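Long-range contacts in translocator protein BipD (Burkholderia pseudomallei, PDB 3NFT), which is required for invasion of epithelial cells and survival within host cells, and probably regulates secretion of the effectors BipB and BipC and their insertion into the target cell membrane: residues G70-L75 with L161-S166; P60-G65 with I165-D170; E97-E102 with V285-I290; K149-V154 with D259-D264. One frame throughout, in Å; residues are numbered along the deposited sequence. Where two conformers were deposited one is given.

Interaction 1 (G70-L75 with L161-S166); sequences GRRANL and LQDYIS
Asp163 OD2 is gripped twice by one arginine: Arg72 NH1 lies 2.7 Å from Asp163 OD2 and Arg72 NH2 2.9 Å from the same oxygen, an end-on salt bridge that spends both nitrogens on a single atom. Both come from the same face of the carboxylate, NH1 well above its plane and NH2 only 21° out of it, on the anti side, while the oxygen stays close to the guanidinium plane. Neither N-H points straight at OD2, as expected when the two end nitrogens of one guanidinium share a single acceptor. The Arg72 chain, extended from CG to NE, runs past Gln162 in the opposite direction, which lays one guanidinium face over Gln162 CB, 3.5 Å from Arg72 NH2.

Gln162 reaches the other way, its chain stretched out beyond CG (chi2 -176°), and its amide meets the loop backbone directly through NE2 and by way of a water through OE1. Gln162 NE2 donates to Arg71 O at 3.2 Å along a nearly straight N-H line, although it stands above the carbonyl plane; its second bond goes to Met158 O. Gln162 OE1 takes a hydrogen from a water 2.8 Å away, which in turn accepts from Gly70 N. Gly70 CA packs 3.4 Å from Gln162 OE1. The glutamine amide and the salt bridge tie the loop between strand 66-68 and helix 76-103 to the 3-10 turn after helix 121-160, most of which is predicted to form coiled coil.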
loop_
_atom_site.group_PDB
_atom_site.type_symbol
_atom_site.label_atom_id
_atom_site.label_comp_id
_atom_site.label_asym_id
_atom_site.label_seq_id
_atom_site.Cartn_x
_atom_site.Cartn_y
_atom_site.Cartn_z
ATOM N N GLY A 70 17.621 -32.185 41.044
ATOM C CA GLY A 70 17.525 -31.327 39.879
ATOM C C GLY A 70 16.765 -30.047 40.213
ATOM O O GLY A 70 16.376 -29.833 41.365
ATOM N N ARG A 71 16.556 -29.213 39.214
ATOM C CA ARG A 71 15.698 -28.045 39.331
ATOM C C ARG A 71 14.610 -28.158 38.277
ATOM O O ARG A 71 14.916 -28.380 37.109
ATOM C CB ARG A 71 16.472 -26.743 39.124
ATOM C CG ARG A 71 15.578 -25.524 39.280
ATOM C CD ARG A 71 16.296 -24.201 39.090
ATOM N NE ARG A 71 15.528 -23.108 39.682
ATOM C CZ ARG A 71 14.480 -22.495 39.143
ATOM N NH1 ARG A 71 13.989 -22.855 37.965
ATOM N NH2 ARG A 71 13.896 -21.503 39.818
ATOM N N ARG A 72 13.361 -28.069 38.715
ATOM C CA ARG A 72 12.185 -28.104 37.844
ATOM C C ARG A 72 11.747 -26.684 37.495
ATOM O O ARG A 72 12.134 -25.718 38.163
ATOM C CB ARG A 72 11.077 -28.891 38.521
ATOM C CG ARG A 72 11.481 -30.380 38.673
ATOM C CD ARG A 72 10.660 -31.100 39.634
ATOM N NE ARG A 72 11.272 -32.333 40.166
ATOM C CZ ARG A 72 10.769 -33.557 40.117
ATOM N NH1 ARG A 72 9.589 -33.809 39.546
ATOM N NH2 ARG A 72 11.457 -34.552 40.673
ATOM N N ALA A 73 10.904 -26.571 36.470
ATOM C CA ALA A 73 10.465 -25.312 35.936
ATOM C C ALA A 73 9.160 -24.835 36.558
ATOM O O ALA A 73 8.197 -25.595 36.656
ATOM C CB ALA A 73 10.287 -25.442 34.377
ATOM N N ASN A 74 9.085 -23.546 36.883
ATOM C CA ASN A 74 7.849 -22.854 37.229
ATOM C C ASN A 74 7.174 -22.537 35.912
ATOM O O ASN A 74 7.532 -21.601 35.202
ATOM C CB ASN A 74 8.144 -21.572 38.048
ATOM C CG ASN A 74 6.918 -20.762 38.345
ATOM O OD1 ASN A 74 5.811 -21.121 37.937
ATOM N ND2 ASN A 74 7.100 -19.621 39.074
ATOM N N LEU A 75 6.201 -23.362 35.547
ATOM C CA LEU A 75 5.619 -23.234 34.207
ATOM C C LEU A 75 4.762 -21.969 34.040
ATOM O O LEU A 75 4.439 -21.573 32.917
ATOM C CB LEU A 75 4.796 -24.482 33.856
ATOM C CG LEU A 75 5.537 -25.798 33.902
ATOM C CD1 LEU A 75 4.530 -26.968 33.746
ATOM C CD2 LEU A 75 6.612 -25.845 32.807
ATOM N N LEU A 161 9.965 -35.660 34.360
ATOM C CA LEU A 161 10.813 -36.837 34.169
ATOM C C LEU A 161 11.798 -37.039 35.291
ATOM O O LEU A 161 12.285 -38.124 35.510
ATOM C CB LEU A 161 11.520 -36.815 32.813
ATOM C CG LEU A 161 12.619 -35.782 32.540
ATOM C CD1 LEU A 161 13.937 -36.246 33.156
ATOM C CD2 LEU A 161 12.797 -35.557 31.012
ATOM N N GLN A 162 12.056 -35.967 36.054
ATOM C CA GLN A 162 13.001 -36.029 37.166
ATOM C C GLN A 162 12.512 -36.967 38.274
ATOM O O GLN A 162 13.315 -37.432 39.082
ATOM C CB GLN A 162 13.273 -34.615 37.696
ATOM C CG GLN A 162 13.931 -33.766 36.649
ATOM C CD GLN A 162 14.317 -32.388 37.171
ATOM O OE1 GLN A 162 14.662 -32.239 38.341
ATOM N NE2 GLN A 162 14.234 -31.391 36.306
ATOM N N ASP A 163 11.210 -37.247 38.295
ATOM C CA ASP A 163 10.677 -38.188 39.276
ATOM C C ASP A 163 11.198 -39.594 39.016
ATOM O O ASP A 163 11.101 -40.476 39.882
ATOM C CB ASP A 163 9.161 -38.258 39.213
ATOM C CG ASP A 163 8.458 -37.070 39.831
ATOM O OD1 ASP A 163 7.223 -36.993 39.696
ATOM O OD2 ASP A 163 9.102 -36.242 40.478
ATOM N N TYR A 164 11.701 -39.811 37.803
ATOM C CA TYR A 164 12.153 -41.135 37.383
ATOM C C TYR A 164 13.668 -41.296 37.381
ATOM O O TYR A 164 14.208 -42.283 36.859
ATOM C CB TYR A 164 11.534 -41.461 36.024
ATOM C CG TYR A 164 10.052 -41.613 36.084
ATOM C CD1 TYR A 164 9.215 -40.725 35.430
ATOM C CD2 TYR A 164 9.474 -42.652 36.805
ATOM C CE1 TYR A 164 7.823 -40.857 35.497
ATOM C CE2 TYR A 164 8.080 -42.792 36.878
ATOM C CZ TYR A 164 7.271 -41.896 36.230
ATOM O OH TYR A 164 5.894 -42.047 36.282
ATOM N N ILE A 165 14.377 -40.327 37.972
ATOM C CA ILE A 165 15.794 -40.417 38.167
ATOM C C ILE A 165 16.040 -40.324 39.650
ATOM O O ILE A 165 15.545 -39.375 40.305
ATOM C CB ILE A 165 16.522 -39.266 37.439
ATOM C CG1 ILE A 165 16.241 -39.348 35.928
ATOM C CG2 ILE A 165 18.000 -39.244 37.788
ATOM C CD1 ILE A 165 16.644 -38.124 35.157
ATOM N N SER A 166 16.812 -41.256 40.176
ATOM C CA SER A 166 17.088 -41.284 41.611
ATOM C C SER A 166 18.462 -41.849 41.927
ATOM O O SER A 166 19.106 -42.471 41.080
ATOM C CB SER A 166 16.000 -42.084 42.305
ATOM O OG SER A 166 16.007 -43.447 41.901
HETATM O O HOH W 1 15.377 -33.622 40.703
#

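Interaction 2 (P60-G65 with I165-D170); sequences PDRIDG and ISAKDD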
loop_
_atom_site.group_PDB
_atom_site.type_symbol
_atom_site.label_atom_id
_atom_site.label_comp_id
_atom_site.label_asym_id
_atom_site.label_seq_id
_atom_site.Cartn_x
_atom_site.Cartn_y
_atom_site.Cartn_z
ATOM N N PRO A 60 18.750 -34.163 37.947
ATOM C CA PRO A 60 19.563 -34.593 39.070
ATOM C C PRO A 60 20.978 -34.991 38.632
ATOM O O PRO A 60 21.212 -35.249 37.456
ATOM C CB PRO A 60 18.791 -35.800 39.626
ATOM C CG PRO A 60 17.444 -35.753 39.017
ATOM C CD PRO A 60 17.554 -35.003 37.767
ATOM N N ASP A 61 21.924 -34.987 39.558
ATOM C CA ASP A 61 23.270 -35.371 39.251
ATOM C C ASP A 61 23.921 -35.892 40.521
ATOM O O ASP A 61 23.302 -35.902 41.592
ATOM C CB ASP A 61 24.026 -34.165 38.657
ATOM C CG ASP A 61 25.133 -34.566 37.674
ATOM O OD1 ASP A 61 25.573 -35.744 37.668
ATOM O OD2 ASP A 61 25.576 -33.679 36.906
ATOM N N ARG A 62 25.148 -36.376 40.374
ATOM C CA ARG A 62 25.983 -36.773 41.481
ATOM C C ARG A 62 27.294 -36.028 41.261
ATOM O O ARG A 62 28.002 -36.281 40.290
ATOM C CB ARG A 62 26.195 -38.286 41.457
ATOM C CG ARG A 62 26.981 -38.841 42.616
ATOM C CD ARG A 62 26.065 -39.307 43.709
ATOM N NE ARG A 62 25.494 -40.636 43.464
ATOM C CZ ARG A 62 24.779 -41.296 44.372
ATOM N NH1 ARG A 62 24.554 -40.754 45.564
ATOM N NH2 ARG A 62 24.292 -42.498 44.105
ATOM N N ILE A 63 27.597 -35.082 42.160
ATOM C CA ILE A 63 28.757 -34.202 42.015
ATOM C C ILE A 63 29.752 -34.527 43.131
ATOM O O ILE A 63 29.422 -34.402 44.313
ATOM C CB ILE A 63 28.348 -32.701 42.063
ATOM C CG1 ILE A 63 29.566 -31.780 41.900
ATOM C CG2 ILE A 63 27.621 -32.367 43.358
ATOM C CD1 ILE A 63 30.191 -31.811 40.510
ATOM N N ASP A 64 30.948 -34.977 42.750
ATOM C CA ASP A 64 31.941 -35.475 43.708
ATOM C C ASP A 64 31.319 -36.454 44.723
ATOM O O ASP A 64 31.667 -36.449 45.909
ATOM C CB ASP A 64 32.644 -34.304 44.422
ATOM C CG ASP A 64 33.506 -33.468 43.481
ATOM O OD1 ASP A 64 33.918 -33.975 42.417
ATOM O OD2 ASP A 64 33.784 -32.296 43.814
ATOM N N GLY A 65 30.393 -37.288 44.243
ATOM C CA GLY A 65 29.775 -38.325 45.069
ATOM C C GLY A 65 28.463 -38.019 45.788
ATOM O O GLY A 65 27.817 -38.947 46.279
ATOM N N ILE A 165 14.377 -40.327 37.972
ATOM C CA ILE A 165 15.794 -40.417 38.167
ATOM C C ILE A 165 16.040 -40.324 39.650
ATOM O O ILE A 165 15.545 -39.375 40.305
ATOM C CB ILE A 165 16.522 -39.266 37.439
ATOM C CG1 ILE A 165 16.241 -39.348 35.928
ATOM C CG2 ILE A 165 18.000 -39.244 37.788
ATOM C CD1 ILE A 165 16.644 -38.124 35.157
ATOM N N SER A 166 16.812 -41.256 40.176
ATOM C CA SER A 166 17.088 -41.284 41.611
ATOM C C SER A 166 18.462 -41.849 41.927
ATOM O O SER A 166 19.106 -42.471 41.080
ATOM C CB SER A 166 16.000 -42.084 42.305
ATOM O OG SER A 166 16.007 -43.447 41.901
ATOM N N ALA A 167 18.913 -41.634 43.155
ATOM C CA ALA A 167 20.143 -42.221 43.650
ATOM C C ALA A 167 19.967 -43.714 43.875
ATOM O O ALA A 167 18.970 -44.155 44.466
ATOM C CB ALA A 167 20.553 -41.540 44.999
ATOM N N LYS A 168 20.962 -44.484 43.433
ATOM C CA LYS A 168 21.023 -45.926 43.676
ATOM C C LYS A 168 22.375 -46.204 44.320
ATOM O O LYS A 168 23.400 -45.740 43.830
ATOM C CB LYS A 168 20.904 -46.693 42.349
ATOM C CG LYS A 168 20.943 -48.220 42.463
ATOM C CD LYS A 168 19.632 -48.760 42.949
ATOM C CE LYS A 168 19.706 -50.236 43.233
ATOM N NZ LYS A 168 18.390 -50.714 43.722
ATOM N N ASP A 169 22.400 -46.965 45.406
ATOM C CA ASP A 169 23.672 -47.341 46.030
ATOM C C ASP A 169 24.372 -46.063 46.482
ATOM O O ASP A 169 23.732 -45.036 46.664
ATOM C CB ASP A 169 24.572 -48.121 45.047
ATOM C CG ASP A 169 23.855 -49.265 44.371
ATOM O OD1 ASP A 169 23.129 -50.029 45.057
ATOM O OD2 ASP A 169 24.025 -49.404 43.143
ATOM N N ASP A 170 25.685 -46.109 46.632
ATOM C CA ASP A 170 26.422 -44.929 47.069
ATOM C C ASP A 170 26.978 -44.127 45.902
ATOM O O ASP A 170 27.331 -42.957 46.064
ATOM C CB ASP A 170 27.533 -45.368 48.019
ATOM C CG ASP A 170 26.986 -46.112 49.230
ATOM O OD1 ASP A 170 26.443 -45.443 50.147
ATOM O OD2 ASP A 170 27.083 -47.364 49.254
HETATM O O HOH W 2 23.208 -42.154 47.599
#
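The apolar part of the contact is small and sits at one end, where Pro60 CG packs on Ile165 CG2 at 3.7 Å. The proline ring and the isoleucine branch cross at a slant. Ile165 CG2, anti to the backbone N, is the branch that meets the ring most closely; Pro60 CD lies 4.2 Å from Ile165 CD1. Tyr247 of helix 244-295 also packs on Ile165, while its hydroxyl bonds to Pro60 O.

Two beta-hairpins meet here without joining into one sheet. Strand 61-63 pairs with 66-68, and strand 165-168 pairs with 172-175; between the two hairpins the CA atoms of Arg62 and Ala167 lie 8.3 Å apart, and side chains bridge the interval.

The polar part belongs to Arg62, whose chain folds over at chi2 and chi3 (94° and 81°) and carries the guanidinium across to the turn at 168-170. Asp170 O sits over the centre of one guanidinium face, 3.5 Å from Arg62 CZ, so this carbonyl approaches the group from above. Lys168 O instead lies at the edge, in the plane, 3.4 Å from Arg62 NH2. Arg62 NH2 donates to Asn172 O, just beyond the turn. Ala167 CB adds a methyl contact 4.0 Å from Arg62 NH2.

Water completes the link: Arg62 NH1 donates to a water 2.8 Å away, lying in the guanidinium plane, and that water donates to Asp169 O at 3.1 Å.

Interaction 3 (E97-E102 with V285-I290); sequences ERLETE and VLSGAI
Leu99 and Ile290 hold the same first torsion, Leu99 CG and Ile290 CG1 each anti to the carbonyl carbon (chi1 -68° and -72°), and this sends Leu99 CD2 and Ile290 CD1 into the interface between their helices, where they meet at 3.8 Å. The helices belong to the elongated bundle of the protein. Segments 97-102 and 285-290, on helices 76-103 and 244-295, run nearly parallel, at 19°, with axes 10.7 Å apart at closest.

The two branches of Leu99 divide the work. The Leu99 and Ile290 side chains cross at about a right angle; Leu99 CD2 also touches Ser287 OG, while Leu99 CD1 goes to Leu286 CD1 at 4.0 Å. Ser287 OG has its polar partners elsewhere, in Val283 O one turn back and the backbone N of Ala27, and toward Leu99 it gives a van der Waals surface.

Leu96 and Ile130 pack on Leu286, and Leu103 on Ile290, extending the apolar seam. Close by, Val285 and Ala289 pack against Ala289 and Val285 of the second subunit. At the exposed end Glu102 bends at chi2 and lays its carboxylate beside an aliphatic branch, with Glu102 OE2 3.8 Å from Ile290 CG2.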
loop_
_atom_site.group_PDB
_atom_site.type_symbol
_atom_site.label_atom_id
_atom_site.label_comp_id
_atom_site.label_asym_id
_atom_site.label_seq_id
_atom_site.Cartn_x
_atom_site.Cartn_y
_atom_site.Cartn_z
ATOM N N GLU A 97 -6.400 -0.003 14.136
ATOM C CA GLU A 97 -7.814 0.290 13.859
ATOM C C GLU A 97 -8.114 1.780 14.060
ATOM O O GLU A 97 -8.846 2.386 13.267
ATOM C CB GLU A 97 -8.722 -0.595 14.721
ATOM C CG GLU A 97 -8.735 -2.041 14.240
ATOM C CD GLU A 97 -9.510 -2.996 15.146
ATOM O OE1 GLU A 97 -10.010 -2.569 16.212
ATOM O OE2 GLU A 97 -9.627 -4.186 14.780
ATOM N N ARG A 98 -7.535 2.379 15.105
ATOM C CA ARG A 98 -7.721 3.820 15.347
ATOM C C ARG A 98 -7.088 4.661 14.257
ATOM O O ARG A 98 -7.672 5.646 13.821
ATOM C CB ARG A 98 -7.169 4.229 16.717
ATOM C CG ARG A 98 -7.891 3.533 17.847
ATOM C CD ARG A 98 -7.724 4.216 19.196
ATOM N NE ARG A 98 -6.354 4.233 19.698
ATOM C CZ ARG A 98 -5.741 3.216 20.320
ATOM N NH1 ARG A 98 -6.341 2.040 20.510
ATOM N NH2 ARG A 98 -4.502 3.369 20.746
ATOM N N LEU A 99 -5.894 4.267 13.817
ATOM C CA LEU A 99 -5.204 4.964 12.722
ATOM C C LEU A 99 -5.985 4.864 11.417
ATOM O O LEU A 99 -6.104 5.845 10.673
ATOM C CB LEU A 99 -3.778 4.431 12.562
ATOM C CG LEU A 99 -2.833 4.763 13.727
ATOM C CD1 LEU A 99 -1.577 3.884 13.710
ATOM C CD2 LEU A 99 -2.429 6.251 13.691
ATOM N N GLU A 100 -6.544 3.687 11.153
ATOM C CA GLU A 100 -7.343 3.457 9.958
ATOM C C GLU A 100 -8.577 4.361 9.975
ATOM O O GLU A 100 -8.944 4.972 8.960
ATOM C CB GLU A 100 -7.741 1.989 9.876
ATOM C CG GLU A 100 -8.633 1.659 8.693
ATOM C CD GLU A 100 -8.902 0.172 8.556
ATOM O OE1 GLU A 100 -8.345 -0.639 9.338
ATOM O OE2 GLU A 100 -9.707 -0.177 7.668
ATOM N N THR A 101 -9.212 4.455 11.132
ATOM C CA THR A 101 -10.367 5.337 11.293
ATOM C C THR A 101 -9.989 6.801 11.038
ATOM O O THR A 101 -10.737 7.522 10.370
ATOM C CB THR A 101 -11.009 5.154 12.675
ATOM O OG1 THR A 101 -11.433 3.791 12.805
ATOM C CG2 THR A 101 -12.213 6.075 12.850
ATOM N N GLU A 102 -8.831 7.222 11.548
ATOM C CA GLU A 102 -8.269 8.552 11.260
ATOM C C GLU A 102 -8.107 8.807 9.755
ATOM O O GLU A 102 -8.333 9.931 9.292
ATOM C CB GLU A 102 -6.902 8.716 11.938
ATOM C CG GLU A 102 -6.901 9.400 13.288
ATOM C CD GLU A 102 -6.185 10.744 13.260
ATOM O OE1 GLU A 102 -5.164 10.878 13.966
ATOM O OE2 GLU A 102 -6.632 11.659 12.527
ATOM N N VAL A 285 5.385 5.761 10.861
ATOM C CA VAL A 285 5.157 6.123 9.463
ATOM C C VAL A 285 3.719 6.583 9.214
ATOM O O VAL A 285 3.480 7.625 8.610
ATOM C CB VAL A 285 5.532 4.961 8.500
ATOM C CG1 VAL A 285 5.014 5.234 7.095
ATOM C CG2 VAL A 285 7.039 4.800 8.500
ATOM N N LEU A 286 2.756 5.824 9.704
ATOM C CA LEU A 286 1.353 6.147 9.505
ATOM C C LEU A 286 0.965 7.457 10.200
ATOM O O LEU A 286 0.216 8.252 9.635
ATOM C CB LEU A 286 0.465 5.014 10.015
ATOM C CG LEU A 286 0.447 3.690 9.245
ATOM C CD1 LEU A 286 -0.332 2.635 10.075
ATOM C CD2 LEU A 286 -0.168 3.866 7.879
ATOM N N SER A 287 1.505 7.682 11.402
ATOM C CA SER A 287 1.223 8.904 12.143
ATOM C C SER A 287 1.768 10.109 11.412
ATOM O O SER A 287 1.087 11.132 11.301
ATOM C CB SER A 287 1.837 8.812 13.537
ATOM O OG SER A 287 1.219 7.744 14.186
ATOM N N GLY A 288 2.993 9.987 10.893
ATOM C CA GLY A 288 3.596 11.049 10.100
ATOM C C GLY A 288 2.824 11.330 8.832
ATOM O O GLY A 288 2.623 12.502 8.463
ATOM N N ALA A 289 2.389 10.264 8.155
ATOM C CA ALA A 289 1.548 10.392 6.957
ATOM C C ALA A 289 0.251 11.142 7.249
ATOM O O ALA A 289 -0.135 12.038 6.512
ATOM C CB ALA A 289 1.231 9.002 6.344
ATOM N N ILE A 290 -0.425 10.746 8.318
ATOM C CA ILE A 290 -1.674 11.387 8.724
ATOM C C ILE A 290 -1.455 12.858 9.054
ATOM O O ILE A 290 -2.276 13.709 8.690
ATOM C CB ILE A 290 -2.292 10.659 9.933
ATOM C CG1 ILE A 290 -2.856 9.309 9.479
ATOM C CG2 ILE A 290 -3.384 11.521 10.589
ATOM C CD1 ILE A 290 -3.122 8.322 10.632
#

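Interaction 4 (K149-V154 with D259-D264); sequences KYFQSV and DNIQND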
loop_
_atom_site.group_PDB
_atom_site.type_symbol
_atom_site.label_atom_id
_atom_site.label_comp_id
_atom_site.label_asym_id
_atom_site.label_seq_id
_atom_site.Cartn_x
_atom_site.Cartn_y
_atom_site.Cartn_z
ATOM N N LYS A 149 3.885 -22.434 23.815
ATOM C CA LYS A 149 3.238 -23.605 24.381
ATOM C C LYS A 149 4.089 -24.865 24.257
ATOM O O LYS A 149 4.207 -25.668 25.195
ATOM C CB LYS A 149 1.882 -23.805 23.711
ATOM C CG LYS A 149 1.184 -25.031 24.176
ATOM C CD LYS A 149 0.743 -25.006 25.617
ATOM C CE LYS A 149 -0.347 -26.069 25.831
ATOM N NZ LYS A 149 -0.540 -26.412 27.244
ATOM N N TYR A 150 4.679 -25.061 23.085
ATOM C CA TYR A 150 5.650 -26.134 22.883
ATOM C C TYR A 150 6.792 -26.077 23.882
ATOM O O TYR A 150 7.138 -27.051 24.531
ATOM C CB TYR A 150 6.185 -26.054 21.474
ATOM C CG TYR A 150 7.525 -26.711 21.184
ATOM C CD1 TYR A 150 7.722 -28.088 21.332
ATOM C CD2 TYR A 150 8.577 -25.973 20.690
ATOM C CE1 TYR A 150 8.920 -28.668 21.016
ATOM C CE2 TYR A 150 9.794 -26.550 20.374
ATOM C CZ TYR A 150 9.967 -27.908 20.537
ATOM O OH TYR A 150 11.163 -28.487 20.194
ATOM N N PHE A 151 7.363 -24.878 23.998
ATOM C CA PHE A 151 8.516 -24.621 24.871
ATOM C C PHE A 151 8.138 -24.974 26.308
ATOM O O PHE A 151 8.900 -25.625 27.000
ATOM C CB PHE A 151 8.891 -23.147 24.700
ATOM C CG PHE A 151 10.246 -22.738 25.225
ATOM C CD1 PHE A 151 11.391 -23.475 24.975
ATOM C CD2 PHE A 151 10.366 -21.504 25.885
ATOM C CE1 PHE A 151 12.647 -23.032 25.391
ATOM C CE2 PHE A 151 11.610 -21.047 26.281
ATOM C CZ PHE A 151 12.744 -21.807 26.048
ATOM N N GLN A 152 6.930 -24.551 26.713
ATOM C CA GLN A 152 6.346 -24.858 27.997
ATOM C C GLN A 152 6.180 -26.338 28.217
ATOM O O GLN A 152 6.484 -26.857 29.285
ATOM C CB GLN A 152 5.014 -24.116 28.179
ATOM C CG GLN A 152 4.332 -24.234 29.527
ATOM C CD GLN A 152 3.105 -23.324 29.617
ATOM O OE1 GLN A 152 2.667 -22.752 28.619
ATOM N NE2 GLN A 152 2.564 -23.158 30.800
ATOM N N SER A 153 5.698 -27.038 27.191
ATOM C CA SER A 153 5.436 -28.465 27.330
ATOM C C SER A 153 6.747 -29.250 27.466
ATOM O O SER A 153 6.803 -30.265 28.155
ATOM C CB SER A 153 4.601 -28.984 26.147
ATOM O OG SER A 153 5.349 -29.021 24.948
ATOM N N VAL A 154 7.822 -28.751 26.843
ATOM C CA VAL A 154 9.153 -29.351 26.987
ATOM C C VAL A 154 9.675 -29.097 28.407
ATOM O O VAL A 154 10.153 -29.983 29.071
ATOM C CB VAL A 154 10.121 -28.856 25.910
ATOM C CG1 VAL A 154 11.531 -29.394 26.143
ATOM C CG2 VAL A 154 9.637 -29.230 24.491
ATOM N N ASP A 259 19.282 -27.726 24.953
ATOM C CA ASP A 259 19.844 -26.432 24.599
ATOM C C ASP A 259 19.545 -26.047 23.143
ATOM O O ASP A 259 19.423 -24.851 22.810
ATOM C CB ASP A 259 21.358 -26.362 24.849
ATOM C CG ASP A 259 21.735 -26.396 26.327
ATOM O OD1 ASP A 259 20.855 -26.233 27.189
ATOM O OD2 ASP A 259 22.954 -26.529 26.644
ATOM N N ASN A 260 19.452 -27.046 22.264
ATOM C CA ASN A 260 19.060 -26.778 20.888
ATOM C C ASN A 260 17.631 -26.186 20.849
ATOM O O ASN A 260 17.354 -25.234 20.093
ATOM C CB ASN A 260 19.151 -28.060 20.071
ATOM C CG ASN A 260 19.228 -27.832 18.563
ATOM O OD1 ASN A 260 18.851 -26.764 18.000
ATOM N ND2 ASN A 260 19.703 -28.862 17.883
ATOM N N ILE A 261 16.718 -26.784 21.612
ATOM C CA ILE A 261 15.338 -26.289 21.666
ATOM C C ILE A 261 15.321 -24.865 22.225
ATOM O O ILE A 261 14.660 -24.010 21.658
ATOM C CB ILE A 261 14.414 -27.200 22.474
ATOM C CG1 ILE A 261 14.302 -28.581 21.798
ATOM C CG2 ILE A 261 13.019 -26.525 22.683
ATOM C CD1 ILE A 261 13.487 -29.583 22.648
ATOM N N GLN A 262 16.148 -24.593 23.247
ATOM C CA GLN A 262 16.216 -23.229 23.775
ATOM C C GLN A 262 16.707 -22.265 22.680
ATOM O O GLN A 262 16.193 -21.158 22.538
ATOM C CB GLN A 262 17.169 -23.124 24.967
ATOM C CG GLN A 262 17.179 -21.739 25.569
ATOM C CD GLN A 262 18.175 -21.534 26.708
ATOM O OE1 GLN A 262 18.821 -20.451 26.825
ATOM N NE2 GLN A 262 18.300 -22.526 27.570
ATOM N N ASN A 263 17.720 -22.679 21.919
ATOM C CA ASN A 263 18.217 -21.820 20.862
ATOM C C ASN A 263 17.176 -21.534 19.781
ATOM O O ASN A 263 17.078 -20.435 19.279
ATOM C CB ASN A 263 19.471 -22.389 20.213
ATOM C CG ASN A 263 20.116 -21.392 19.286
ATOM O OD1 ASN A 263 19.863 -21.392 18.089
ATOM N ND2 ASN A 263 20.878 -20.459 19.865
ATOM N N ASP A 264 16.377 -22.530 19.440
ATOM C CA ASP A 264 15.327 -22.349 18.452
ATOM C C ASP A 264 14.357 -21.277 18.908
ATOM O O ASP A 264 13.937 -20.423 18.124
ATOM C CB ASP A 264 14.544 -23.651 18.234
ATOM C CG ASP A 264 15.340 -24.735 17.551
ATOM O OD1 ASP A 264 16.316 -24.423 16.839
ATOM O OD2 ASP A 264 14.992 -25.917 17.767
HETATM O O HOH W 3 12.495 -26.833 18.610
#
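Ile261, in segment 259-264 of helix 244-295, is wedged among three side chains of segment 149-154 of helix 121-160, and this is where the packing is tight. Tyr150 crosses it at a slant: Tyr150 OH lies 3.5 Å from Ile261 CG1, and the ring carbon Tyr150 CE2 is 4.0 Å from Ile261 CG2. Val154 arrives from the next turn, tip to tip, with its CG1 4.0 Å from Ile261 CD1. Phe151 slides past in the opposite direction and presents a ring edge, Phe151 CD1 standing 4.1 Å from Ile261 CG2. Phe151 CG is anti to the backbone N (chi1 -165°), a torsion that swings the ring back toward the partner helix although its CB bond does not aim there. The same ring brings Phe151 CE1 to 3.9 Å from Gln262 CA, then stacks on Phe54 and meets Phe78 with the planes steeply inclined. Leu228 of helix 226-233 packs on Tyr150 and Val154 as well.

Toward Asp264 the contact is looser and runs through water. Asp264 reaches no atom of segment 149-154 directly; a water 2.6 Å from Tyr150 OH donates to Asp264 OD2 at 2.8 Å, linking the phenol to the carboxylate. That oxygen also makes a salt bridge with Lys227, which would probably favour the charged form of Asp264.

The axes of these short segments run antiparallel at 159°, 11.0 Å apart at their closest. Apolar residues meeting between two long antiparallel helices, both predicted to form coiled coil, are characteristic of the central intramolecular coiled coil of type III secretion needle-tip proteins.

Overall arrangement
The four contacts are spread along an elongated molecule. Interactions 1 and 2 lie together at one end, centres 14 Å apart; they share Ile165 and Ser166, and they touch where Gln162 CG packs 4.0 Å from Pro60 CD. Interaction 4 is nearest the chain's centre, its own centre about 16 Å from that of interaction 1, and meets it through Leu75 O and Gln152 NE2, 3.2 Å apart. Helix 121-160, which supplies one side of interaction 4, leads directly into the turn and strand used by interactions 1 and 2. Interaction 3 lies on the far side of the centre, 62 Å from interaction 2 between centres, but helix 244-295 runs through both it and interaction 4, whose centres are 38 Å apart.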